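Beta-lactamase OXA-2 (Salmonella typhimurium, PDB 1K38) hydrolyses beta-lactam antibiotics such as oxacillin to substituted beta-amino acids, a class D serine beta-lactamase activity that confers antibiotic resistance. Local coordinates at residues A[175-178]-A[184-187]; A[12-17]-A[212-217]; A[200-203]-A[208-211]; A[21-26]-A[233-238]. All coordinates share one frame; numbering follows the deposited sequence.

Overall arrangement
All four contacts are largely buried and reach the same sheet, but they bind it in two ways. Contacts 1 and 3 join neighbouring strands of successive beta hairpins through backbone hydrogen bonds, and Arg-187 of contact 1 pairs in turn with Trp-202 of contact 3. Contacts 2 and 4 lay the helices 11-16 and 226-238 on the sheet by aliphatic and aromatic packing alone. Strand 208-217 serves both contacts 2 and 3, and it is hydrogen-bonded to strand 21-27 of contact 4. Contact 1, on the outermost hairpin, carries a buried arginine and touches the second subunit at several residues, contact 4 at Arg-233 alone, and no other chain reaches contacts 2 and 3.

Contact 1 of 4, residues A[175-178]-A[184-187]; sequences LMIV and WILR
The carbonyl oxygen of Leu-186 is gripped from the backbone of the facing strand. Val-178 N donates an almost straight hydrogen bond to Leu-186 O (2.9 Å, 176° at the hydrogen), and a weaker CA-H contact comes from Ile-177 CA to the same Leu-186 O at 3.6 Å. Next to it, Ile-177 and Arg-187 form an antiparallel, non-hydrogen-bonded pair of the hairpin between strands 177-181 and 184-192. Their side chains run side by side on one face of the sheet, and Ile-177 CG1 comes within 3.6 Å of Arg-187 NH2. Ile-185 CG2 sits over the centre of the guanidinium, 3.9 Å above the plane. A long, flat cation suits this place because its extended methylene chain packs with apolar neighbours while the tip reaches polar partners: Glu-204 through NE, the carbonyl of Lys-173 through NH2, and Asp-174 of the second subunit through NH1. Met-176 follows directly on the helix 166-175, and its CB touches Arg-187 CB at 3.9 Å. A bend at chi3 (63°) turns its terminal methyl toward the backbone of Arg-187, Met-176 CE lying 4.0 Å from Arg-187 C. The Met-176 side chain is also about 5 Å from that of Lys-189, farther along the strand, which probably binds substrate. Ile-177 also packs on Ile-177 of the second subunit. The buried cation is thus offset by two carboxylates, one from each chain, which probably stabilise its positive charge and tie the outermost hairpin to the dimer interface.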
loop_
_atom_site.group_PDB
_atom_site.type_symbol
_atom_site.label_atom_id
_atom_site.label_comp_id
_atom_site.label_asym_id
_atom_site.label_seq_id
_atom_site.Cartn_x
_atom_site.Cartn_y
_atom_site.Cartn_z
ATOM N N LEU A 175 3.635 -4.897 1.227
ATOM C CA LEU A 175 3.242 -6.201 1.764
ATOM C C LEU A 175 2.731 -6.083 3.205
ATOM O O LEU A 175 1.892 -6.874 3.644
ATOM C CB LEU A 175 4.433 -7.173 1.699
ATOM C CG LEU A 175 4.912 -7.532 0.286
ATOM C CD1 LEU A 175 6.214 -8.322 0.366
ATOM C CD2 LEU A 175 3.836 -8.340 -0.432
ATOM N N MET A 176 3.226 -5.078 3.923
ATOM C CA MET A 176 2.844 -4.831 5.314
ATOM C C MET A 176 1.462 -4.200 5.500
ATOM O O MET A 176 0.972 -4.105 6.626
ATOM C CB MET A 176 3.880 -3.920 5.986
ATOM C CG MET A 176 5.233 -4.568 6.249
ATOM S SD MET A 176 6.450 -3.351 6.787
ATOM C CE MET A 176 5.714 -2.787 8.336
ATOM N N ILE A 177 0.823 -3.768 4.418
ATOM C CA ILE A 177 -0.484 -3.130 4.560
ATOM C C ILE A 177 -1.514 -4.055 5.193
ATOM O O ILE A 177 -1.759 -5.161 4.707
ATOM C CB ILE A 177 -1.015 -2.630 3.206
ATOM C CG1 ILE A 177 -0.084 -1.541 2.662
ATOM C CG2 ILE A 177 -2.426 -2.076 3.369
ATOM C CD1 ILE A 177 -0.312 -1.226 1.193
ATOM N N VAL A 178 -2.116 -3.578 6.277
ATOM C CA VAL A 178 -3.126 -4.335 7.009
ATOM C C VAL A 178 -4.501 -3.682 6.918
ATOM O O VAL A 178 -5.526 -4.366 6.943
ATOM C CB VAL A 178 -2.737 -4.464 8.505
ATOM C CG1 VAL A 178 -3.869 -5.111 9.297
ATOM C CG2 VAL A 178 -1.468 -5.295 8.635
ATOM N N TRP A 184 -5.352 7.510 5.628
ATOM C CA TRP A 184 -4.463 6.806 6.549
ATOM C C TRP A 184 -4.167 5.380 6.091
ATOM O O TRP A 184 -5.013 4.725 5.482
ATOM C CB TRP A 184 -5.045 6.788 7.968
ATOM C CG TRP A 184 -6.356 6.087 8.102
ATOM C CD1 TRP A 184 -7.596 6.604 7.854
ATOM C CD2 TRP A 184 -6.560 4.730 8.506
ATOM N NE1 TRP A 184 -8.560 5.652 8.082
ATOM C CE2 TRP A 184 -7.951 4.492 8.482
ATOM C CE3 TRP A 184 -5.701 3.690 8.885
ATOM C CZ2 TRP A 184 -8.506 3.255 8.823
ATOM C CZ3 TRP A 184 -6.250 2.461 9.223
ATOM C CH2 TRP A 184 -7.642 2.252 9.190
ATOM N N ILE A 185 -2.953 4.918 6.379
ATOM C CA ILE A 185 -2.533 3.572 6.005
ATOM C C ILE A 185 -1.827 2.896 7.171
ATOM O O ILE A 185 -0.859 3.425 7.717
ATOM C CB ILE A 185 -1.564 3.592 4.793
ATOM C CG1 ILE A 185 -2.242 4.266 3.597
ATOM C CG2 ILE A 185 -1.167 2.163 4.411
ATOM C CD1 ILE A 185 -1.334 4.462 2.396
ATOM N N LEU A 186 -2.319 1.723 7.549
ATOM C CA LEU A 186 -1.729 0.963 8.644
ATOM C C LEU A 186 -0.865 -0.143 8.061
ATOM O O LEU A 186 -1.362 -0.994 7.319
ATOM C CB LEU A 186 -2.829 0.349 9.522
ATOM C CG LEU A 186 -2.388 -0.636 10.617
ATOM C CD1 LEU A 186 -1.529 0.073 11.662
ATOM C CD2 LEU A 186 -3.626 -1.239 11.280
ATOM N N ARG A 187 0.427 -0.111 8.387
ATOM C CA ARG A 187 1.381 -1.113 7.916
ATOM C C ARG A 187 1.937 -1.782 9.161
ATOM O O ARG A 187 2.474 -1.109 10.044
ATOM C CB ARG A 187 2.521 -0.456 7.125
ATOM C CG ARG A 187 2.063 0.465 5.993
ATOM C CD ARG A 187 3.268 0.976 5.207
ATOM N NE ARG A 187 2.946 2.148 4.394
ATOM C CZ ARG A 187 2.561 2.119 3.122
ATOM N NH1 ARG A 187 2.292 3.261 2.497
ATOM N NH2 ARG A 187 2.453 0.964 2.471
#

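Contact 2 of 4, residues A[12-17]-A[212-217]; sequences KFFSEF and FALNID
Phe-14 reaches from the helix 11-16 to Leu-214 and Ile-216 on the strand 208-217, bridging backbones whose nearest CA atoms, those of Phe-14 and Ile-216, are 9.2 Å apart. From CB, which leaves the helix at a slant to the strand, the first torsion sets CG anti to the carbonyl carbon (chi1 -75°), and this swings the ring toward the sheet. The far end of the ring does the touching. Phe-14 CE2 meets Ile-216 CG2 at 3.9 Å, with the methyl near the ring plane and so at its edge. Phe-14 CZ, the tip, comes to 4.0 Å from Leu-214 CD1, and CE2 also lies 4.1 Å from the same Leu-214 CD1. Leucine suits the strand position because it stretches out to meet the ring from the opposite direction. Ile-216, beta-branched and so suited to an extended strand, keeps CG2 anti to its carbonyl carbon, which presents that methyl to the phenyl rim. A flat ring with a broad apolar perimeter can serve both aliphatic residues at once. It also stacks on Phe-38 and touches Ile-23 of the adjoining strand. On the other face of the strand, Ala-213 and Asn-215 pack against the helix 147-158. Such a layout, with terminal helices on one face of a largely antiparallel sheet and the inner helices on the other, is that of the serine beta-lactamases and penicillin-binding proteins.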
loop_
_atom_site.group_PDB
_atom_site.type_symbol
_atom_site.label_atom_id
_atom_site.label_comp_id
_atom_site.label_asym_id
_atom_site.label_seq_id
_atom_site.Cartn_x
_atom_site.Cartn_y
_atom_site.Cartn_z
ATOM N N LYS A 12 -3.565 0.949 32.068
ATOM C CA LYS A 12 -4.985 0.619 32.011
ATOM C C LYS A 12 -5.335 -0.178 30.763
ATOM O O LYS A 12 -6.246 -1.005 30.784
ATOM C CB LYS A 12 -5.843 1.886 32.064
ATOM C CG LYS A 12 -5.719 2.790 30.852
ATOM C CD LYS A 12 -6.683 3.956 30.964
ATOM C CE LYS A 12 -6.532 4.919 29.803
ATOM N NZ LYS A 12 -7.499 6.049 29.904
ATOM N N PHE A 13 -4.617 0.069 29.674
ATOM C CA PHE A 13 -4.873 -0.649 28.434
ATOM C C PHE A 13 -4.383 -2.088 28.535
ATOM O O PHE A 13 -5.021 -3.005 28.017
ATOM C CB PHE A 13 -4.204 0.064 27.258
ATOM C CG PHE A 13 -4.812 1.403 26.942
ATOM C CD1 PHE A 13 -6.129 1.497 26.501
ATOM C CD2 PHE A 13 -4.077 2.572 27.106
ATOM C CE1 PHE A 13 -6.704 2.735 26.229
ATOM C CE2 PHE A 13 -4.640 3.813 26.838
ATOM C CZ PHE A 13 -5.957 3.898 26.398
ATOM N N PHE A 14 -3.253 -2.292 29.203
ATOM C CA PHE A 14 -2.724 -3.639 29.366
ATOM C C PHE A 14 -3.571 -4.418 30.364
ATOM O O PHE A 14 -3.857 -5.593 30.158
ATOM C CB PHE A 14 -1.268 -3.606 29.839
ATOM C CG PHE A 14 -0.291 -3.229 28.761
ATOM C CD1 PHE A 14 -0.094 -1.899 28.411
ATOM C CD2 PHE A 14 0.417 -4.211 28.076
ATOM C CE1 PHE A 14 0.796 -1.551 27.389
ATOM C CE2 PHE A 14 1.306 -3.875 27.057
ATOM C CZ PHE A 14 1.497 -2.544 26.712
ATOM N N SER A 15 -3.977 -3.757 31.443
ATOM C CA SER A 15 -4.796 -4.413 32.454
ATOM C C SER A 15 -6.176 -4.741 31.887
ATOM O O SER A 15 -6.770 -5.758 32.239
ATOM C CB SER A 15 -4.928 -3.520 33.693
ATOM O OG SER A 15 -5.501 -2.267 33.369
ATOM N N GLU A 16 -6.677 -3.883 31.001
ATOM C CA GLU A 16 -7.982 -4.095 30.385
ATOM C C GLU A 16 -8.002 -5.455 29.704
ATOM O O GLU A 16 -9.013 -6.156 29.712
ATOM C CB GLU A 16 -8.269 -3.005 29.350
ATOM C CG GLU A 16 -9.692 -3.034 28.803
ATOM C CD GLU A 16 -9.914 -2.040 27.680
ATOM O OE1 GLU A 16 -9.402 -0.906 27.778
ATOM O OE2 GLU A 16 -10.612 -2.386 26.701
ATOM N N PHE A 17 -6.870 -5.824 29.115
ATOM C CA PHE A 17 -6.749 -7.096 28.423
ATOM C C PHE A 17 -5.905 -8.091 29.207
ATOM O O PHE A 17 -5.379 -9.051 28.643
ATOM C CB PHE A 17 -6.159 -6.861 27.030
ATOM C CG PHE A 17 -7.059 -6.068 26.134
ATOM C CD1 PHE A 17 -8.192 -6.654 25.574
ATOM C CD2 PHE A 17 -6.815 -4.721 25.894
ATOM C CE1 PHE A 17 -9.068 -5.909 24.793
ATOM C CE2 PHE A 17 -7.687 -3.966 25.112
ATOM C CZ PHE A 17 -8.817 -4.564 24.562
ATOM N N PHE A 212 4.854 2.146 16.089
ATOM C CA PHE A 212 4.596 1.423 17.322
ATOM C C PHE A 212 5.292 0.077 17.332
ATOM O O PHE A 212 5.542 -0.530 16.285
ATOM C CB PHE A 212 3.094 1.205 17.547
ATOM C CG PHE A 212 2.435 0.350 16.506
ATOM C CD1 PHE A 212 1.837 0.931 15.395
ATOM C CD2 PHE A 212 2.421 -1.038 16.631
ATOM C CE1 PHE A 212 1.228 0.142 14.419
ATOM C CE2 PHE A 212 1.815 -1.839 15.660
ATOM C CZ PHE A 212 1.216 -1.244 14.549
ATOM N N ALA A 213 5.622 -0.374 18.534
ATOM C CA ALA A 213 6.256 -1.663 18.719
ATOM C C ALA A 213 5.829 -2.156 20.088
ATOM O O ALA A 213 6.197 -1.579 21.114
ATOM C CB ALA A 213 7.779 -1.541 18.636
ATOM N N LEU A 214 5.018 -3.207 20.090
ATOM C CA LEU A 214 4.527 -3.795 21.324
ATOM C C LEU A 214 4.857 -5.266 21.417
ATOM O O LEU A 214 4.884 -5.966 20.411
ATOM C CB LEU A 214 2.996 -3.652 21.423
ATOM C CG LEU A 214 2.258 -4.518 22.473
ATOM C CD1 LEU A 214 1.013 -3.794 22.937
ATOM C CD2 LEU A 214 1.887 -5.895 21.894
ATOM N N ASN A 215 5.163 -5.723 22.625
ATOM C CA ASN A 215 5.340 -7.149 22.833
ATOM C C ASN A 215 4.731 -7.458 24.187
ATOM O O ASN A 215 4.696 -6.604 25.078
ATOM C CB ASN A 215 6.803 -7.650 22.690
ATOM C CG ASN A 215 7.756 -7.110 23.736
ATOM O OD1 ASN A 215 7.577 -7.306 24.940
ATOM N ND2 ASN A 215 8.812 -6.453 23.270
ATOM N N ILE A 216 4.173 -8.656 24.297
ATOM C CA ILE A 216 3.535 -9.104 25.526
ATOM C C ILE A 216 3.819 -10.574 25.742
ATOM O O ILE A 216 4.082 -11.310 24.794
ATOM C CB ILE A 216 1.989 -8.960 25.476
ATOM C CG1 ILE A 216 1.433 -9.654 24.226
ATOM C CG2 ILE A 216 1.596 -7.485 25.523
ATOM C CD1 ILE A 216 -0.084 -9.767 24.212
ATOM N N ASP A 217 3.778 -11.004 26.996
ATOM C CA ASP A 217 3.978 -12.415 27.275
ATOM C C ASP A 217 2.658 -13.079 26.899
ATOM O O ASP A 217 1.607 -12.436 26.925
ATOM C CB ASP A 217 4.271 -12.642 28.758
ATOM C CG ASP A 217 5.537 -11.959 29.206
ATOM O OD1 ASP A 217 6.478 -11.877 28.392
ATOM O OD2 ASP A 217 5.598 -11.520 30.375
#

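Contact 3 of 4, residues A[200-203]-A[208-211]; sequences VGWV and GSVF
Two backbone hydrogen bonds tie Val-203 to Val-210 as an antiparallel hydrogen-bonded pair. Val-210 N donates to Val-203 O at 2.8 Å, nearly straight (167° at the hydrogen), and Val-203 N returns a 3.0 Å bond to Val-210 O. Val-210 O takes a further CA-H contact from Trp-202 CA at 3.1 Å. The valine side chains lie side by side, and Val-203 CG1 presses on Val-210 CB at 3.6 Å; their beta-branching agrees with the extended backbone. On the other face, Trp-202 and Phe-211 form the non-hydrogen-bonded pair. The indole stands over the sheet because CG sits between the backbone N and the carbonyl carbon (chi1 69°), and Phe-211 leans toward it. Phe-211 CD2 touches Trp-202 CB at 3.5 Å, while Phe-211 CE2 meets Trp-202 CE3 at 3.6 Å. The rings meet obliquely, with planes inclined at 49°. Ser-209, small enough to stand beside the indole, brings OG to 3.9 Å from Trp-202 CD1, and the indole NE1 is hydrogen-bonded to Glu-204. Gly-201 has backbone angles at which a CB would crowd the preceding carbonyl oxygen, so glycine suits this strand position. Outward, Tyr-158 of helix 147-158 meets both aromatic rings edge-to-face, while strand 184-192 flanks Trp-202 on one side of the hairpin and strand 21-27 adjoins Val-210 on the other.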
loop_
_atom_site.group_PDB
_atom_site.type_symbol
_atom_site.label_atom_id
_atom_site.label_comp_id
_atom_site.label_asym_id
_atom_site.label_seq_id
_atom_site.Cartn_x
_atom_site.Cartn_y
_atom_site.Cartn_z
ATOM N N VAL A 200 4.267 -4.835 15.473
ATOM C CA VAL A 200 5.074 -3.652 15.199
ATOM C C VAL A 200 4.675 -3.092 13.847
ATOM O O VAL A 200 4.196 -3.826 12.979
ATOM C CB VAL A 200 6.588 -3.982 15.197
ATOM C CG1 VAL A 200 6.957 -4.713 16.484
ATOM C CG2 VAL A 200 6.957 -4.819 13.977
ATOM N N GLY A 201 4.869 -1.788 13.670
ATOM C CA GLY A 201 4.507 -1.168 12.409
ATOM C C GLY A 201 4.265 0.310 12.595
ATOM O O GLY A 201 4.854 0.927 13.476
ATOM N N TRP A 202 3.403 0.882 11.767
ATOM C CA TRP A 202 3.087 2.298 11.880
ATOM C C TRP A 202 1.822 2.633 11.116
ATOM O O TRP A 202 1.347 1.849 10.290
ATOM C CB TRP A 202 4.253 3.168 11.364
ATOM C CG TRP A 202 4.508 3.131 9.863
ATOM C CD1 TRP A 202 3.853 3.852 8.896
ATOM C CD2 TRP A 202 5.528 2.386 9.181
ATOM N NE1 TRP A 202 4.410 3.604 7.659
ATOM C CE2 TRP A 202 5.437 2.710 7.805
ATOM C CE3 TRP A 202 6.512 1.480 9.598
ATOM C CZ2 TRP A 202 6.297 2.156 6.844
ATOM C CZ3 TRP A 202 7.370 0.929 8.637
ATOM C CH2 TRP A 202 7.251 1.273 7.281
ATOM N N VAL A 203 1.251 3.785 11.439
ATOM C CA VAL A 203 0.071 4.254 10.738
ATOM C C VAL A 203 0.462 5.611 10.160
ATOM O O VAL A 203 0.950 6.490 10.877
ATOM C CB VAL A 203 -1.149 4.395 11.681
ATOM C CG1 VAL A 203 -0.835 5.346 12.814
ATOM C CG2 VAL A 203 -2.356 4.865 10.881
ATOM N N GLY A 208 2.143 13.035 9.044
ATOM C CA GLY A 208 3.254 12.231 9.523
ATOM C C GLY A 208 2.830 10.834 9.930
ATOM O O GLY A 208 1.642 10.510 9.931
ATOM N N SER A 209 3.806 10.010 10.290
ATOM C CA SER A 209 3.528 8.639 10.687
ATOM C C SER A 209 3.711 8.392 12.173
ATOM O O SER A 209 4.534 9.030 12.837
ATOM C CB SER A 209 4.411 7.682 9.893
ATOM O OG SER A 209 4.081 7.753 8.517
ATOM N N VAL A 210 2.929 7.452 12.688
ATOM C CA VAL A 210 2.997 7.090 14.097
ATOM C C VAL A 210 3.482 5.646 14.175
ATOM O O VAL A 210 2.764 4.723 13.795
ATOM C CB VAL A 210 1.609 7.209 14.763
ATOM C CG1 VAL A 210 1.715 6.910 16.254
ATOM C CG2 VAL A 210 1.046 8.607 14.539
ATOM N N PHE A 211 4.707 5.459 14.656
ATOM C CA PHE A 211 5.285 4.120 14.761
ATOM C C PHE A 211 4.976 3.469 16.093
ATOM O O PHE A 211 4.848 4.149 17.107
ATOM C CB PHE A 211 6.804 4.184 14.597
ATOM C CG PHE A 211 7.242 4.759 13.292
ATOM C CD1 PHE A 211 7.290 6.137 13.103
ATOM C CD2 PHE A 211 7.569 3.923 12.233
ATOM C CE1 PHE A 211 7.658 6.675 11.871
ATOM C CE2 PHE A 211 7.936 4.446 10.999
ATOM C CZ PHE A 211 7.979 5.830 10.817
#

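Contact 4 of 4, residues A[21-26]-A[233-238]; sequences GTIVVA and RAILRS
Ile-235 meets Ile-23 and Val-25 where the C-terminal helix 226-238 packs on the sheet through strand 21-27, the helix-on-sheet layering of the penicillin-recognising serine enzymes. Walking along the helix, Arg-233 does not touch this strand; its guanidinium forms salt bridges with Glu-229 and Glu-179, and the residue packs on Arg-182 of the second subunit. Ala-234 is buried against Phe-13, and its small side chain lets the helix 11-16 come close. Ile-235 follows as the main apolar contact. With CG1 anti to its carbonyl carbon and the chain extended beyond it (chi2 177°), its tip reaches the sheet, so that Ile-235 CD1 and Ile-23 CD1 meet tip to tip at 3.8 Å. The same Ile-235 CD1 also lies 3.9 Å from Ile-23 CG2, and so touches both branches of the strand isoleucine. The other branch, Ile-235 CG2, is turned to Val-25 CG2 at a looser 4.4 Å. Branched aliphatic chains fit here, because they fill an interlayer of about this depth, the CA atoms of Val-25 and Leu-236 being 8.6 Å apart, without any polar atom to satisfy. Leu-236 brings its end toward the sheet and packs on Phe-212. Arg-237, exposed, folds back along the helix, one guanidinium face lying over Arg-233 O. Ser-238 closes the segment by bonding to its own helix: OG donates to Ile-235 O at 2.6 Å, in the carbonyl plane and on a lone pair.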
loop_
_atom_site.group_PDB
_atom_site.type_symbol
_atom_site.label_atom_id
_atom_site.label_comp_id
_atom_site.label_asym_id
_atom_site.label_seq_id
_atom_site.Cartn_x
_atom_site.Cartn_y
_atom_site.Cartn_z
ATOM N N GLY A 21 3.331 -6.490 29.328
ATOM C CA GLY A 21 4.209 -6.220 28.211
ATOM C C GLY A 21 4.714 -4.797 28.160
ATOM O O GLY A 21 4.728 -4.084 29.164
ATOM N N THR A 22 5.126 -4.388 26.967
ATOM C CA THR A 22 5.663 -3.053 26.745
ATOM C C THR A 22 5.201 -2.524 25.396
ATOM O O THR A 22 4.775 -3.283 24.531
ATOM C CB THR A 22 7.212 -3.080 26.738
ATOM O OG1 THR A 22 7.726 -1.746 26.613
ATOM C CG2 THR A 22 7.730 -3.921 25.565
ATOM N N ILE A 23 5.248 -1.210 25.239
ATOM C CA ILE A 23 4.912 -0.598 23.967
ATOM C C ILE A 23 5.645 0.724 23.847
ATOM O O ILE A 23 5.775 1.474 24.817
ATOM C CB ILE A 23 3.386 -0.356 23.772
ATOM C CG1 ILE A 23 3.130 0.126 22.338
ATOM C CG2 ILE A 23 2.863 0.677 24.772
ATOM C CD1 ILE A 23 1.662 0.285 21.985
ATOM N N VAL A 24 6.169 0.968 22.654
ATOM C CA VAL A 24 6.868 2.204 22.338
ATOM C C VAL A 24 6.093 2.799 21.180
ATOM O O VAL A 24 5.752 2.091 20.235
ATOM C CB VAL A 24 8.313 1.950 21.862
ATOM C CG1 VAL A 24 8.979 3.275 21.487
ATOM C CG2 VAL A 24 9.107 1.253 22.948
ATOM N N VAL A 25 5.805 4.090 21.265
ATOM C CA VAL A 25 5.085 4.782 20.210
ATOM C C VAL A 25 5.873 6.032 19.838
ATOM O O VAL A 25 6.184 6.857 20.700
ATOM C CB VAL A 25 3.667 5.198 20.671
ATOM C CG1 VAL A 25 3.001 6.056 19.601
ATOM C CG2 VAL A 25 2.825 3.959 20.954
ATOM N N ALA A 26 6.216 6.162 18.563
ATOM C CA ALA A 26 6.950 7.331 18.098
ATOM C C ALA A 26 6.038 8.058 17.127
ATOM O O ALA A 26 5.824 7.609 16.002
ATOM C CB ALA A 26 8.240 6.913 17.411
ATOM N N ARG A 233 -4.239 -0.909 19.196
ATOM C CA ARG A 233 -5.316 -0.124 18.614
ATOM C C ARG A 233 -5.971 0.798 19.638
ATOM O O ARG A 233 -6.304 1.936 19.316
ATOM C CB ARG A 233 -6.363 -1.039 17.971
ATOM C CG ARG A 233 -5.881 -1.704 16.685
ATOM C CD ARG A 233 -6.940 -2.643 16.125
ATOM N NE ARG A 233 -6.503 -3.306 14.897
ATOM C CZ ARG A 233 -6.627 -2.788 13.679
ATOM N NH1 ARG A 233 -7.181 -1.593 13.516
ATOM N NH2 ARG A 233 -6.189 -3.464 12.623
ATOM N N ALA A 234 -6.144 0.314 20.866
ATOM C CA ALA A 234 -6.752 1.129 21.916
ATOM C C ALA A 234 -5.871 2.346 22.184
ATOM O O ALA A 234 -6.357 3.472 22.297
ATOM C CB ALA A 234 -6.922 0.314 23.191
ATOM N N ILE A 235 -4.565 2.112 22.281
ATOM C CA ILE A 235 -3.624 3.197 22.525
ATOM C C ILE A 235 -3.572 4.165 21.342
ATOM O O ILE A 235 -3.626 5.383 21.529
ATOM C CB ILE A 235 -2.213 2.633 22.833
ATOM C CG1 ILE A 235 -2.255 1.897 24.178
ATOM C CG2 ILE A 235 -1.177 3.756 22.857
ATOM C CD1 ILE A 235 -0.953 1.226 24.577
ATOM N N LEU A 236 -3.487 3.635 20.124
ATOM C CA LEU A 236 -3.444 4.495 18.948
ATOM C C LEU A 236 -4.705 5.358 18.866
ATOM O O LEU A 236 -4.636 6.543 18.546
ATOM C CB LEU A 236 -3.291 3.661 17.674
ATOM C CG LEU A 236 -1.932 2.982 17.482
ATOM C CD1 LEU A 236 -1.917 2.239 16.152
ATOM C CD2 LEU A 236 -0.824 4.032 17.521
ATOM N N ARG A 237 -5.857 4.766 19.164
ATOM C CA ARG A 237 -7.099 5.528 19.131
ATOM C C ARG A 237 -7.076 6.637 20.187
ATOM O O ARG A 237 -7.553 7.748 19.935
ATOM C CB ARG A 237 -8.311 4.617 19.370
ATOM C CG ARG A 237 -8.662 3.692 18.202
ATOM C CD ARG A 237 -10.058 3.091 18.371
ATOM N NE ARG A 237 -10.172 2.260 19.568
ATOM C CZ ARG A 237 -9.815 0.978 19.633
ATOM N NH1 ARG A 237 -9.323 0.363 18.563
ATOM N NH2 ARG A 237 -9.943 0.310 20.771
ATOM N N SER A 238 -6.505 6.351 21.356
ATOM C CA SER A 238 -6.453 7.343 22.430
ATOM C C SER A 238 -5.645 8.584 22.058
ATOM O O SER A 238 -5.863 9.656 22.620
ATOM C CB SER A 238 -5.901 6.722 23.723
ATOM O OG SER A 238 -4.494 6.567 23.688
#